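Local coordinates for cell division protein SepF (Methanobrevibacter smithii, PDB 7AL1), which probably tethers the cell-division protein FtsZ to the membrane in this archaeon, the chain here being its C-terminal FtsZ-binding part, at residues L16-T21 with D42-E47; A70-L75 with N82-A87. All coordinates share one frame; numbering follows the deposited sequence. Where two conformers were deposited one is given.

Contact 1: residues L16-T21 with D42-E47; sequences LIRPKT and DLSFLE
F45 and R18 meet where the first helical turn of D42-E47 packs against the chain leaving strand 13-17. The guanidinium of R18 lies over the CB of F45, with CZ 3.6 Å from that carbon, while its plane stands at 80° to the phenyl ring, so this is not a stack. CG of R18 is anti to the backbone N (chi1 -178°) and the chain runs extended to NE, which carries the group alongside D42, the two side chains pointing the same way. R18 NE donates to S44 OG at 3.2 Å, nearly in the guanidinium plane, and makes a long salt bridge with D42 OD2 at 3.5 Å. The two partners together probably restrain the rotation of the guanidinium.

D42 OD1 accepts from S44 N, approached from above the carboxylate plane, which closes an Asx turn, and also from the backbone N of N82. The backbone of D42 continues the strand pairing, N donating to I17 O at 2.9 Å.

K20 CG sits 3.8 Å from the centroid of the F45 ring in a CH-pi contact, and K20 CB lies 3.7 Å from F45 CE1; the extended K20 chain lies flat across one face of the ring, at about a right angle to the direction of the F45 side chain. P19 CG touches both L43 CD2 and L46 CD1, which come at it from the same side, and one water donates to P19 O and D42 O while accepting from L46 N.

Two parallel strands thus end side by side, the Asx turn leading the second into helix 44-49 and the first passing through a short loop into helix 22-33, a junction characteristic of an alpha/beta sandwich.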
# COMPACT_ATOMS: atom_id res chain seq x y z
N LEU A 16 4.66 6.25 -4.17
CA LEU A 16 4.25 6.74 -2.86
C LEU A 16 4.35 8.25 -2.89
O LEU A 16 5.41 8.80 -3.19
CB LEU A 16 5.14 6.16 -1.76
CG LEU A 16 5.01 4.62 -1.68
CD1 LEU A 16 6.29 4.01 -2.23
CD2 LEU A 16 4.76 4.11 -0.29
N ILE A 17 3.25 8.93 -2.59
CA ILE A 17 3.14 10.38 -2.77
C ILE A 17 2.31 10.96 -1.63
O ILE A 17 1.23 10.42 -1.35
CB ILE A 17 2.47 10.66 -4.13
CG1 ILE A 17 3.17 9.95 -5.32
CG2 ILE A 17 2.42 12.14 -4.44
CD1 ILE A 17 2.45 9.99 -6.71
N ARG A 18 2.76 12.07 -1.05
CA ARG A 18 2.04 12.86 -0.05
C ARG A 18 1.82 14.23 -0.67
O ARG A 18 2.65 15.15 -0.50
CB ARG A 18 2.83 12.94 1.26
CG ARG A 18 2.14 13.70 2.34
CD ARG A 18 2.89 13.51 3.65
NE ARG A 18 2.24 14.16 4.77
CZ ARG A 18 2.60 15.34 5.27
NH1 ARG A 18 3.61 16.02 4.72
NH2 ARG A 18 1.95 15.83 6.31
N PRO A 19 0.72 14.44 -1.41
CA PRO A 19 0.60 15.69 -2.16
C PRO A 19 0.47 16.90 -1.25
O PRO A 19 -0.17 16.86 -0.19
CB PRO A 19 -0.68 15.52 -2.99
CG PRO A 19 -1.41 14.38 -2.35
CD PRO A 19 -0.36 13.50 -1.75
N LYS A 20 1.05 18.02 -1.71
CA LYS A 20 0.92 19.29 -1.02
C LYS A 20 0.23 20.36 -1.83
O LYS A 20 -0.17 21.39 -1.26
CB LYS A 20 2.31 19.82 -0.62
CG LYS A 20 3.04 18.93 0.34
CD LYS A 20 4.23 19.66 0.94
CE LYS A 20 5.01 18.74 1.84
NZ LYS A 20 6.18 19.46 2.43
N THR A 21 0.04 20.15 -3.14
CA THR A 21 -0.52 21.14 -4.04
C THR A 21 -1.50 20.45 -4.98
O THR A 21 -1.52 19.22 -5.10
CB THR A 21 0.56 21.80 -4.89
OG1 THR A 21 1.15 20.83 -5.76
CG2 THR A 21 1.64 22.40 -4.01
N ASP A 42 -0.92 9.59 0.46
CA ASP A 42 -1.09 10.07 1.83
C ASP A 42 -1.73 11.47 1.74
O ASP A 42 -1.07 12.42 1.34
CB ASP A 42 0.24 10.15 2.58
CG ASP A 42 0.09 10.67 3.98
OD1 ASP A 42 -1.03 10.95 4.42
OD2 ASP A 42 1.14 10.82 4.68
N LEU A 43 -3.01 11.58 2.09
CA LEU A 43 -3.75 12.83 1.99
C LEU A 43 -3.67 13.68 3.24
O LEU A 43 -4.38 14.69 3.34
CB LEU A 43 -5.23 12.54 1.68
CG LEU A 43 -5.46 12.01 0.26
CD1 LEU A 43 -6.95 11.81 0.04
CD2 LEU A 43 -4.95 13.02 -0.76
N SER A 44 -2.81 13.34 4.19
CA SER A 44 -2.83 14.01 5.48
C SER A 44 -2.42 15.47 5.39
O SER A 44 -2.91 16.29 6.17
CB SER A 44 -1.94 13.28 6.49
OG SER A 44 -0.58 13.23 6.07
N PHE A 45 -1.48 15.82 4.51
CA PHE A 45 -1.11 17.22 4.44
C PHE A 45 -2.27 18.06 3.90
O PHE A 45 -2.58 19.13 4.45
CB PHE A 45 0.13 17.40 3.56
CG PHE A 45 0.55 18.84 3.39
CD1 PHE A 45 -0.02 19.66 2.44
CD2 PHE A 45 1.54 19.37 4.20
CE1 PHE A 45 0.40 20.97 2.28
CE2 PHE A 45 1.94 20.68 4.05
CZ PHE A 45 1.36 21.48 3.10
N LEU A 46 -2.89 17.61 2.81
CA LEU A 46 -4.05 18.33 2.30
C LEU A 46 -5.15 18.41 3.35
O LEU A 46 -5.77 19.46 3.53
CB LEU A 46 -4.56 17.66 1.02
CG LEU A 46 -3.61 17.60 -0.16
CD1 LEU A 46 -4.30 16.99 -1.39
CD2 LEU A 46 -3.03 18.95 -0.52
N GLU A 47 -5.40 17.30 4.05
CA GLU A 47 -6.52 17.28 4.99
C GLU A 47 -6.33 18.33 6.07
O GLU A 47 -7.29 19.02 6.46
CB GLU A 47 -6.70 15.89 5.60
CG GLU A 47 -8.03 15.78 6.33
CD GLU A 47 -8.44 14.39 6.79
OE1 GLU A 47 -7.66 13.43 6.69
OE2 GLU A 47 -9.58 14.27 7.27
O HOH W 1 -1.46 15.17 1.56

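Contact 2: residues A70-L75 with N82-A87; sequences AEALLL and NLIIIA
L75 reaches across to L83 and I85 at one end of an antiparallel pairing in which E71 faces A87 and L73 faces I85 as hydrogen-bonded pairs. Its CB lies 3.4 Å from L83 O, the same oxygen that takes the hydrogen bond from L75 N at 2.8 Å. Next, L75 CG stays 4.0 Å from L83 O and comes near I85 N. With CG anti to the carbonyl carbon (chi1 -62°), the branch turns along the neighbouring strand: L75 CD1 settles by I85 CB at 4.1 Å and L75 CD2 by I85 CG2 at 4.0 Å. An alanine here would keep the CB contact with L83 but is likely to leave a gap beside I85 where both methyls had packed.

L73 CB also touches I85 CG2, on the side of the sheet that meets L93. L73 and L75 pack on L16 of the second subunit, and I85 on its I40. A72, I84 and I86 project from the opposite face, A72 and I86 reaching helix 51-68. Regular antiparallel pairing of E71-L74 with I84-A87 gives way at L75 to what fits a classic beta bulge, L75 and S76 opposite L83, in the beta hairpin of strands 71-78 and 81-87.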
# COMPACT_ATOMS: atom_id res chain seq x y z
N ALA A 70 -10.45 2.65 -12.13
CA ALA A 70 -9.50 2.48 -11.04
C ALA A 70 -10.21 2.04 -9.77
O ALA A 70 -11.41 2.27 -9.60
CB ALA A 70 -8.74 3.79 -10.80
N GLU A 71 -9.45 1.41 -8.88
CA GLU A 71 -9.91 1.10 -7.53
C GLU A 71 -9.24 2.06 -6.55
O GLU A 71 -8.15 2.54 -6.80
CB GLU A 71 -9.47 -0.32 -7.13
CG GLU A 71 -10.07 -1.48 -7.93
CD GLU A 71 -9.63 -2.85 -7.37
OE1 GLU A 71 -8.56 -3.35 -7.77
OE2 GLU A 71 -10.36 -3.41 -6.52
N ALA A 72 -9.91 2.37 -5.44
CA ALA A 72 -9.31 3.22 -4.41
C ALA A 72 -9.76 2.69 -3.08
O ALA A 72 -10.96 2.74 -2.77
CB ALA A 72 -9.73 4.68 -4.57
N LEU A 73 -8.82 2.20 -2.28
CA LEU A 73 -9.10 1.49 -1.04
C LEU A 73 -8.40 2.19 0.11
O LEU A 73 -7.18 2.38 0.07
CB LEU A 73 -8.63 0.04 -1.15
CG LEU A 73 -8.94 -0.87 0.03
CD1 LEU A 73 -10.44 -1.14 0.13
CD2 LEU A 73 -8.17 -2.17 -0.08
N LEU A 74 -9.16 2.57 1.11
CA LEU A 74 -8.60 3.15 2.30
C LEU A 74 -7.72 2.11 3.00
O LEU A 74 -8.14 0.97 3.22
CB LEU A 74 -9.74 3.59 3.21
CG LEU A 74 -9.29 4.04 4.59
CD1 LEU A 74 -8.42 5.26 4.53
CD2 LEU A 74 -10.52 4.36 5.43
N LEU A 75 -6.51 2.51 3.38
CA LEU A 75 -5.62 1.63 4.14
C LEU A 75 -5.59 1.97 5.62
O LEU A 75 -5.79 1.08 6.46
CB LEU A 75 -4.20 1.70 3.56
CG LEU A 75 -4.02 1.24 2.14
CD1 LEU A 75 -2.58 1.37 1.68
CD2 LEU A 75 -4.50 -0.20 1.97
N ASN A 82 -3.07 9.65 6.21
CA ASN A 82 -4.39 9.31 5.64
C ASN A 82 -4.08 8.58 4.34
O ASN A 82 -3.95 9.19 3.28
CB ASN A 82 -5.23 10.56 5.44
CG ASN A 82 -6.63 10.25 4.98
OD1 ASN A 82 -6.95 9.12 4.61
ND2 ASN A 82 -7.50 11.28 4.98
N LEU A 83 -3.90 7.26 4.44
CA LEU A 83 -3.29 6.46 3.37
C LEU A 83 -4.37 5.71 2.60
O LEU A 83 -5.14 4.94 3.16
CB LEU A 83 -2.30 5.44 3.95
CG LEU A 83 -1.08 5.97 4.67
CD1 LEU A 83 -0.16 4.77 4.99
CD2 LEU A 83 -0.35 7.01 3.87
N ILE A 84 -4.37 5.90 1.29
CA ILE A 84 -5.26 5.24 0.34
C ILE A 84 -4.42 4.62 -0.77
O ILE A 84 -3.42 5.22 -1.18
CB ILE A 84 -6.23 6.26 -0.28
CG1 ILE A 84 -7.02 6.97 0.81
CG2 ILE A 84 -7.19 5.67 -1.32
CD1 ILE A 84 -7.49 8.36 0.41
N ILE A 85 -4.74 3.42 -1.21
CA ILE A 85 -4.13 2.88 -2.41
C ILE A 85 -5.06 3.02 -3.59
O ILE A 85 -6.24 2.62 -3.52
CB ILE A 85 -3.63 1.43 -2.27
CG1 ILE A 85 -2.88 1.04 -3.56
CG2 ILE A 85 -4.74 0.48 -1.92
CD1 ILE A 85 -1.97 -0.14 -3.43
N ILE A 86 -4.57 3.62 -4.66
CA ILE A 86 -5.30 3.72 -5.92
C ILE A 86 -4.65 2.76 -6.91
O ILE A 86 -3.47 2.92 -7.24
CB ILE A 86 -5.28 5.15 -6.47
CG1 ILE A 86 -5.89 6.12 -5.46
CG2 ILE A 86 -6.01 5.21 -7.82
CD1 ILE A 86 -5.57 7.54 -5.77
N ALA A 87 -5.41 1.81 -7.41
CA ALA A 87 -4.90 0.82 -8.33
C ALA A 87 -5.50 1.04 -9.70
O ALA A 87 -6.72 1.14 -9.82
CB ALA A 87 -5.25 -0.58 -7.84

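How the contacts relate
Contact 1 comes first along the chain and closes before contact 2 opens; their centres lie 13 Å apart. Both belong to one four-stranded mixed sheet in the order 13-17, 39-42, 81-87, 71-78, so contact 1 sits at the ends of the two parallel strands and contact 2 lies within the hairpin, whose strand 81-87 borders strand 39-42. They meet where the chain leaves strand 39-42 for helix 44-49, against the start of strand 81-87: L43 N probably bonds to N82 O, E47 OE1 to N82 ND2, and L43 CD1 packs on I84 CD1. Through L16 the sheet runs on into the second subunit, and contact 2 packs on L16 and I40 of that subunit.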